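Local coordinates for botulinum neurotoxin type G (Clostridium botulinum, PDB 3MPP), which binds the nerve-cell surface through its receptor-binding domain, the part present here, so that the toxin can deliver its protease light chain into the host cytosol, at residues 90-95 with 185-190; 85-90 with 108-113; 321-326 with 336-341. The protein carries 4 engineered substitutions. One frame throughout, in Å; residues are numbered along the deposited sequence.

Contact 1 of 3, residues 90-95 with 185-190; sequences EYTIIS and KLINCT
T92 and I187 face each other as an antiparallel hydrogen-bonded pair, and each satisfies both backbone polar groups of the other. T92 N donates to I187 O at 3.0 Å in the carbonyl plane, though the bond is bent to 138° at the hydrogen; the return bond from I187 N to T92 O is straighter, at 162°. One residue on from T92 and two back from I187, K185 N donates to I93 O over 2.9 Å. T92 O also receives the CA-H of L186. Beyond I187 the link is made by water 1, which donates to E90 O and accepts from N188 ND2. Y91 CG lies between its own backbone N and carbonyl carbon (chi1 54°), which turns the ring so that C189 SG lies over one face, 4.1 Å from its centroid. Beside it, L186 CG packs against Y91 CD1. C189 O is held by N44 ND2. On the other flank of strand 90-98, Y91 bonds to I107 of strand 103-108, and I93 and I94 both face V105 in a classic beta bulge, while I93 and L186 rest on V196 of strand 195-204, in the facing sheet of the concanavalin-like sandwich of the N-terminal receptor-binding subdomain.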
# COMPACT_ATOMS: atom_id res chain seq x y z
N GLU A 90 5.78 2.68 22.75
CA GLU A 90 4.70 1.77 22.41
C GLU A 90 3.37 2.40 22.80
O GLU A 90 3.20 2.88 23.92
CB GLU A 90 4.87 0.41 23.09
CG GLU A 90 3.78 -0.59 22.69
CD GLU A 90 3.86 -1.91 23.45
OE1 GLU A 90 4.86 -2.14 24.15
OE2 GLU A 90 2.90 -2.70 23.33
N TYR A 91 2.43 2.41 21.86
CA TYR A 91 1.13 2.99 22.13
C TYR A 91 0.03 2.08 21.61
O TYR A 91 0.17 1.46 20.56
CB TYR A 91 1.00 4.40 21.53
CG TYR A 91 1.31 4.48 20.05
CD1 TYR A 91 0.29 4.36 19.09
CD2 TYR A 91 2.61 4.67 19.60
CE1 TYR A 91 0.58 4.44 17.72
CE2 TYR A 91 2.91 4.74 18.25
CZ TYR A 91 1.89 4.63 17.31
OH TYR A 91 2.21 4.69 15.99
N THR A 92 -1.04 1.98 22.38
CA THR A 92 -2.20 1.19 21.99
C THR A 92 -2.93 1.93 20.87
O THR A 92 -2.94 3.17 20.82
CB THR A 92 -3.12 1.01 23.22
OG1 THR A 92 -2.35 0.42 24.26
CG2 THR A 92 -4.30 0.10 22.91
N ILE A 93 -3.52 1.18 19.95
CA ILE A 93 -4.36 1.77 18.91
C ILE A 93 -5.77 1.18 18.95
O ILE A 93 -6.73 1.88 18.64
CB ILE A 93 -3.76 1.60 17.50
CG1 ILE A 93 -3.52 0.14 17.17
CG2 ILE A 93 -2.46 2.40 17.36
CD1 ILE A 93 -3.24 -0.09 15.68
N ILE A 94 -5.88 -0.09 19.31
CA ILE A 94 -7.17 -0.76 19.41
C ILE A 94 -7.19 -1.63 20.66
O ILE A 94 -6.24 -2.37 20.91
CB ILE A 94 -7.47 -1.65 18.19
CG1 ILE A 94 -7.24 -0.89 16.88
CG2 ILE A 94 -8.90 -2.18 18.26
CD1 ILE A 94 -7.23 -1.79 15.64
N SER A 95 -8.25 -1.54 21.45
CA SER A 95 -8.32 -2.34 22.67
C SER A 95 -9.73 -2.77 23.02
O SER A 95 -10.71 -2.10 22.68
CB SER A 95 -7.71 -1.57 23.84
OG SER A 95 -8.62 -0.59 24.32
N LYS A 185 -8.28 4.25 19.34
CA LYS A 185 -7.72 5.45 19.95
C LYS A 185 -6.25 5.24 20.27
O LYS A 185 -5.86 4.16 20.67
CB LYS A 185 -8.49 5.73 21.25
CG LYS A 185 -8.09 6.98 21.98
CD LYS A 185 -8.84 7.06 23.31
CE LYS A 185 -8.67 8.43 23.97
NZ LYS A 185 -9.65 8.62 25.08
N LEU A 186 -5.43 6.27 20.08
CA LEU A 186 -4.03 6.21 20.47
C LEU A 186 -3.89 6.38 21.98
O LEU A 186 -4.30 7.40 22.52
CB LEU A 186 -3.21 7.31 19.77
CG LEU A 186 -2.70 7.04 18.34
CD1 LEU A 186 -3.80 6.53 17.41
CD2 LEU A 186 -2.05 8.30 17.76
N ILE A 187 -3.32 5.38 22.65
CA ILE A 187 -3.07 5.47 24.09
C ILE A 187 -1.58 5.43 24.39
O ILE A 187 -0.88 4.50 23.96
CB ILE A 187 -3.72 4.30 24.86
CG1 ILE A 187 -5.18 4.07 24.42
CG2 ILE A 187 -3.62 4.53 26.38
CD1 ILE A 187 -6.07 5.28 24.60
N ASN A 188 -1.10 6.42 25.14
CA ASN A 188 0.31 6.53 25.54
C ASN A 188 1.28 6.93 24.41
O ASN A 188 2.49 6.71 24.51
CB ASN A 188 0.79 5.23 26.19
CG ASN A 188 -0.08 4.80 27.35
OD1 ASN A 188 -0.53 5.63 28.15
ND2 ASN A 188 -0.33 3.49 27.45
N CYS A 189 0.76 7.51 23.33
CA CYS A 189 1.64 7.96 22.26
C CYS A 189 2.20 9.35 22.59
O CYS A 189 1.45 10.27 22.90
CB CYS A 189 0.90 7.99 20.92
SG CYS A 189 1.97 8.51 19.56
N THR A 190 3.52 9.51 22.53
CA THR A 190 4.14 10.76 22.96
C THR A 190 4.43 11.75 21.82
O THR A 190 4.84 12.88 22.06
CB THR A 190 5.42 10.51 23.78
OG1 THR A 190 6.35 9.77 22.98
CG2 THR A 190 5.10 9.71 25.05
O HOH W 1 1.19 1.51 25.77

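Contact 2 of 3, residues 85-90 with 108-113; sequences TYLQNE and KGNRII
The ring of Y86 lies with one face on G109, whose CA sits over the ring centre at 3.5 Å from the centroid and 10° from the ring normal, a CH-pi contact. N110 N approaches the phenol end obliquely, and Y86 OH touches N110 CB at 3.5 Å; the loop residue I132 also packs on this side chain. With CG anti to the backbone N (chi1 173°), the tyrosine leans from helix 83-88 across the turn. That turn is a type II' beta turn from K108 to R111, with glycine, at positive phi, in its second position. Having no side chain, G109 can bring its CA to 2.9 Å from Y86 O. N110 ND2 is bonded to Y130 O.

No direct hydrogen bond crosses the contact. Instead water 2 donates to Y86 O and N89 O and accepts from G109 N, tying the last turn of the helix to the hairpin. The extended K108 chain runs past the end of the helix, its CE 3.4 Å from L87 O, and crosses E90 at about a right angle, with K108 CG 3.7 Å from E90 CB. At its tip, water 4 accepts from K108 NZ and donates to E90 OE1, while water 3, which donates to Q88 O, accepts a weak bond from K108 NZ. E90 OE2 bonds to S106 OG and lies 3.7 Å from I113 CD1.

The ammonium thus stands near the carbonyl end of helix 83-88, where its charge would probably suit the helix dipole, yet it meets the carboxylate through solvent, NZ of K108 and OE1 of E90 being 5.0 Å apart. Aromatic packing on a bare glycine, the aliphatic part of K108 against E90 and water-mediated polar links together hold the helix to the 103-117 hairpin.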
# COMPACT_ATOMS: atom_id res chain seq x y z
N THR A 85 12.22 8.09 19.77
CA THR A 85 10.79 8.11 20.10
C THR A 85 10.06 7.02 19.32
O THR A 85 9.28 6.26 19.88
CB THR A 85 10.16 9.50 19.82
OG1 THR A 85 10.76 10.47 20.68
CG2 THR A 85 8.64 9.47 20.07
N TYR A 86 10.34 6.94 18.03
CA TYR A 86 9.70 5.97 17.16
C TYR A 86 9.97 4.55 17.66
O TYR A 86 9.06 3.73 17.77
CB TYR A 86 10.18 6.18 15.72
CG TYR A 86 9.75 5.14 14.70
CD1 TYR A 86 8.55 5.27 14.00
CD2 TYR A 86 10.57 4.05 14.39
CE1 TYR A 86 8.16 4.33 13.05
CE2 TYR A 86 10.19 3.11 13.43
CZ TYR A 86 8.99 3.25 12.77
OH TYR A 86 8.61 2.33 11.83
N LEU A 87 11.23 4.28 18.02
CA LEU A 87 11.61 2.94 18.47
C LEU A 87 11.13 2.58 19.87
O LEU A 87 10.84 1.41 20.14
CB LEU A 87 13.14 2.79 18.43
CG LEU A 87 13.73 2.66 17.03
CD1 LEU A 87 15.24 2.47 17.12
CD2 LEU A 87 13.06 1.51 16.33
N GLN A 88 11.05 3.56 20.76
CA GLN A 88 10.86 3.26 22.18
C GLN A 88 9.43 3.47 22.69
O GLN A 88 9.07 2.97 23.76
CB GLN A 88 11.85 4.06 23.01
CG GLN A 88 13.31 3.74 22.67
CD GLN A 88 14.30 4.48 23.55
OE1 GLN A 88 13.98 4.90 24.65
NE2 GLN A 88 15.53 4.64 23.05
N ASN A 89 8.63 4.21 21.94
CA ASN A 89 7.28 4.55 22.39
C ASN A 89 6.24 3.56 21.86
O ASN A 89 5.91 3.57 20.68
CB ASN A 89 6.94 6.00 22.02
CG ASN A 89 5.48 6.41 22.34
OD1 ASN A 89 4.83 7.06 21.53
ND2 ASN A 89 4.99 6.06 23.53
N GLU A 90 5.78 2.68 22.75
CA GLU A 90 4.70 1.77 22.41
C GLU A 90 3.37 2.40 22.80
O GLU A 90 3.20 2.88 23.92
CB GLU A 90 4.87 0.41 23.09
CG GLU A 90 3.78 -0.59 22.69
CD GLU A 90 3.86 -1.91 23.45
OE1 GLU A 90 4.86 -2.14 24.15
OE2 GLU A 90 2.90 -2.70 23.33
N LYS A 108 4.67 -0.20 18.14
CA LYS A 108 5.91 0.30 18.69
C LYS A 108 6.92 0.42 17.56
O LYS A 108 7.59 -0.55 17.19
CB LYS A 108 6.44 -0.61 19.80
CG LYS A 108 7.59 -0.01 20.61
CD LYS A 108 8.15 -1.03 21.59
CE LYS A 108 9.20 -0.44 22.51
NZ LYS A 108 9.74 -1.50 23.41
N GLY A 109 7.01 1.61 16.99
CA GLY A 109 7.91 1.83 15.88
C GLY A 109 7.51 0.95 14.72
O GLY A 109 6.39 1.03 14.21
N ASN A 110 8.44 0.10 14.30
CA ASN A 110 8.23 -0.79 13.18
C ASN A 110 7.68 -2.15 13.63
O ASN A 110 7.84 -3.15 12.93
CB ASN A 110 9.53 -0.98 12.41
CG ASN A 110 10.66 -1.49 13.29
OD1 ASN A 110 10.76 -1.12 14.47
ND2 ASN A 110 11.51 -2.33 12.73
N ARG A 111 7.03 -2.17 14.79
CA ARG A 111 6.40 -3.39 15.29
C ARG A 111 4.91 -3.20 15.45
O ARG A 111 4.45 -2.19 15.99
CB ARG A 111 6.97 -3.79 16.66
CG ARG A 111 8.35 -4.38 16.64
CD ARG A 111 8.77 -4.85 18.03
NE ARG A 111 10.04 -5.55 17.95
CZ ARG A 111 10.56 -6.30 18.90
NH1 ARG A 111 9.92 -6.47 20.05
NH2 ARG A 111 11.73 -6.89 18.69
N ILE A 112 4.14 -4.19 15.02
CA ILE A 112 2.73 -4.23 15.32
C ILE A 112 2.54 -5.38 16.31
O ILE A 112 3.06 -6.47 16.09
CB ILE A 112 1.89 -4.45 14.05
CG1 ILE A 112 0.40 -4.49 14.38
CG2 ILE A 112 2.32 -5.70 13.33
CD1 ILE A 112 -0.26 -3.13 14.40
N ILE A 113 1.83 -5.12 17.41
CA ILE A 113 1.86 -6.01 18.57
C ILE A 113 0.47 -6.39 19.08
O ILE A 113 -0.39 -5.53 19.27
CB ILE A 113 2.59 -5.33 19.76
CG1 ILE A 113 4.02 -4.95 19.38
CG2 ILE A 113 2.55 -6.22 20.99
CD1 ILE A 113 4.67 -4.04 20.41
O HOH W 2 6.53 4.19 18.25
O HOH W 3 10.61 1.13 25.32
O HOH W 4 7.30 -1.27 25.22

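Contact 3 of 3, residues 321-326 with 336-341; sequences RVYVLV and FLAPIN
R321 begins the pairing with A338: R321 N donates to A338 O at 2.9 Å, and A338 N returns a nearly straight bond to R321 O. I340 CD1 lies over one face of the R321 guanidinium and touches R321 CB at 3.6 Å; the charged end itself belongs to D348, by a salt bridge, and to N311. V322 turns to the opposite face of the sheet, where its CG2 lies alongside L337 CD2, with F377 and I312 close by. The two strands are the arms of a beta hairpin in the C-terminal, beta-trefoil half of the receptor-binding domain. Y323 pairs with F336, its N 2.8 Å from F336 O, and its ring is touched on a face and at the edge. N341 ND2 sits over one ring face, 3.3 Å from Y323 CZ, with the amide tilted 37° from the ring plane and held there by a 172° bond to P339 O; N341 OD1 accepts from D343 N. F336 O and A338 O lie at the ring edge. Y323 OH accepts from N341 N at 3.2 Å, and water 5 joins the same hydroxyl to N341 O. L325 curls back, CG beside its backbone N (chi1 -89°), to set CD1 3.6 Å from F336 CB; the F336 ring stacks with F346.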
# COMPACT_ATOMS: atom_id res chain seq x y z
N ARG A 321 4.85 14.44 -23.02
CA ARG A 321 4.00 13.27 -22.98
C ARG A 321 4.81 12.11 -23.48
O ARG A 321 5.79 12.30 -24.21
CB ARG A 321 2.78 13.48 -23.88
CG ARG A 321 1.91 12.23 -24.06
CD ARG A 321 0.60 12.58 -24.74
NE ARG A 321 -0.21 13.44 -23.88
CZ ARG A 321 -1.36 13.99 -24.25
NH1 ARG A 321 -1.84 13.78 -25.48
NH2 ARG A 321 -2.03 14.75 -23.39
N VAL A 322 4.42 10.91 -23.07
CA VAL A 322 5.10 9.70 -23.50
C VAL A 322 4.57 9.26 -24.85
O VAL A 322 3.36 9.12 -25.02
CB VAL A 322 4.92 8.56 -22.47
CG1 VAL A 322 5.60 7.30 -22.97
CG2 VAL A 322 5.48 8.97 -21.07
N TYR A 323 5.46 9.04 -25.81
CA TYR A 323 5.07 8.54 -27.13
C TYR A 323 5.74 7.22 -27.50
O TYR A 323 6.90 6.97 -27.17
CB TYR A 323 5.34 9.58 -28.24
CG TYR A 323 4.44 10.79 -28.18
CD1 TYR A 323 3.25 10.84 -28.89
CD2 TYR A 323 4.79 11.89 -27.40
CE1 TYR A 323 2.43 11.96 -28.84
CE2 TYR A 323 3.98 13.01 -27.33
CZ TYR A 323 2.80 13.04 -28.06
OH TYR A 323 2.01 14.15 -27.96
N VAL A 324 4.99 6.39 -28.20
CA VAL A 324 5.50 5.15 -28.73
C VAL A 324 5.82 5.29 -30.22
O VAL A 324 5.00 5.78 -30.99
CB VAL A 324 4.48 4.02 -28.52
CG1 VAL A 324 4.89 2.76 -29.29
CG2 VAL A 324 4.35 3.73 -27.03
N LEU A 325 7.01 4.85 -30.63
CA LEU A 325 7.35 4.86 -32.05
C LEU A 325 6.58 3.74 -32.74
O LEU A 325 6.89 2.57 -32.55
CB LEU A 325 8.86 4.71 -32.24
CG LEU A 325 9.62 6.04 -32.24
CD1 LEU A 325 9.59 6.68 -30.86
CD2 LEU A 325 11.06 5.85 -32.71
N VAL A 326 5.59 4.09 -33.54
CA VAL A 326 4.70 3.07 -34.11
C VAL A 326 5.26 2.28 -35.28
O VAL A 326 4.83 1.16 -35.53
CB VAL A 326 3.33 3.66 -34.52
CG1 VAL A 326 2.50 3.94 -33.30
CG2 VAL A 326 3.52 4.90 -35.36
N PHE A 336 9.64 7.79 -26.50
CA PHE A 336 9.93 9.15 -26.96
C PHE A 336 9.23 10.14 -26.04
O PHE A 336 8.01 10.18 -26.00
CB PHE A 336 9.42 9.29 -28.40
CG PHE A 336 9.60 10.68 -29.02
CD1 PHE A 336 10.82 11.36 -28.94
CD2 PHE A 336 8.56 11.27 -29.73
CE1 PHE A 336 10.98 12.62 -29.53
CE2 PHE A 336 8.71 12.54 -30.33
CZ PHE A 336 9.92 13.21 -30.23
N LEU A 337 10.00 10.89 -25.25
CA LEU A 337 9.39 11.81 -24.29
C LEU A 337 9.48 13.18 -24.95
O LEU A 337 10.58 13.70 -25.13
CB LEU A 337 10.12 11.78 -22.93
CG LEU A 337 10.37 10.40 -22.32
CD1 LEU A 337 11.06 10.46 -20.94
CD2 LEU A 337 9.07 9.60 -22.26
N ALA A 338 8.33 13.74 -25.35
CA ALA A 338 8.32 14.92 -26.23
C ALA A 338 7.16 15.90 -26.00
O ALA A 338 6.13 15.53 -25.43
CB ALA A 338 8.31 14.45 -27.69
N PRO A 339 7.33 17.14 -26.46
CA PRO A 339 6.18 18.06 -26.47
C PRO A 339 5.03 17.47 -27.27
O PRO A 339 5.24 16.68 -28.20
CB PRO A 339 6.72 19.31 -27.20
CG PRO A 339 8.23 19.21 -27.08
CD PRO A 339 8.55 17.74 -27.04
N ILE A 340 3.81 17.86 -26.92
CA ILE A 340 2.62 17.41 -27.62
C ILE A 340 2.73 17.65 -29.12
O ILE A 340 3.18 18.71 -29.56
CB ILE A 340 1.35 18.12 -27.10
CG1 ILE A 340 1.31 18.07 -25.57
CG2 ILE A 340 0.10 17.50 -27.71
CD1 ILE A 340 1.55 16.68 -25.00
N ASN A 341 2.30 16.66 -29.90
CA ASN A 341 2.41 16.75 -31.35
C ASN A 341 1.38 15.87 -32.05
O ASN A 341 0.83 14.96 -31.44
CB ASN A 341 3.82 16.29 -31.78
CG ASN A 341 4.05 14.80 -31.48
OD1 ASN A 341 3.70 13.95 -32.29
ND2 ASN A 341 4.64 14.50 -30.32
O HOH W 5 -0.66 13.85 -29.17

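Contacts 1 and 2 reach the same sheet of the N-terminal subdomain and share E90, where helix 83-88 leads into strand 90-98; N89 bonds through its side-chain amide to N188 and T190, joining them directly. Contact 3 lies in the trefoil subdomain, its centre about 51 Å from that of contact 1 and 47 Å from that of contact 2. All three are partly buried, but contact 1 buries Y91, I93 and L186, whereas in contact 2 K108 and E90 are partly exposed and meet through water. Contacts 1 and 3 rest on antiparallel backbone pairing, between strands distant in sequence in the first and within a hairpin in the third; contact 2 has ring-on-glycine packing instead.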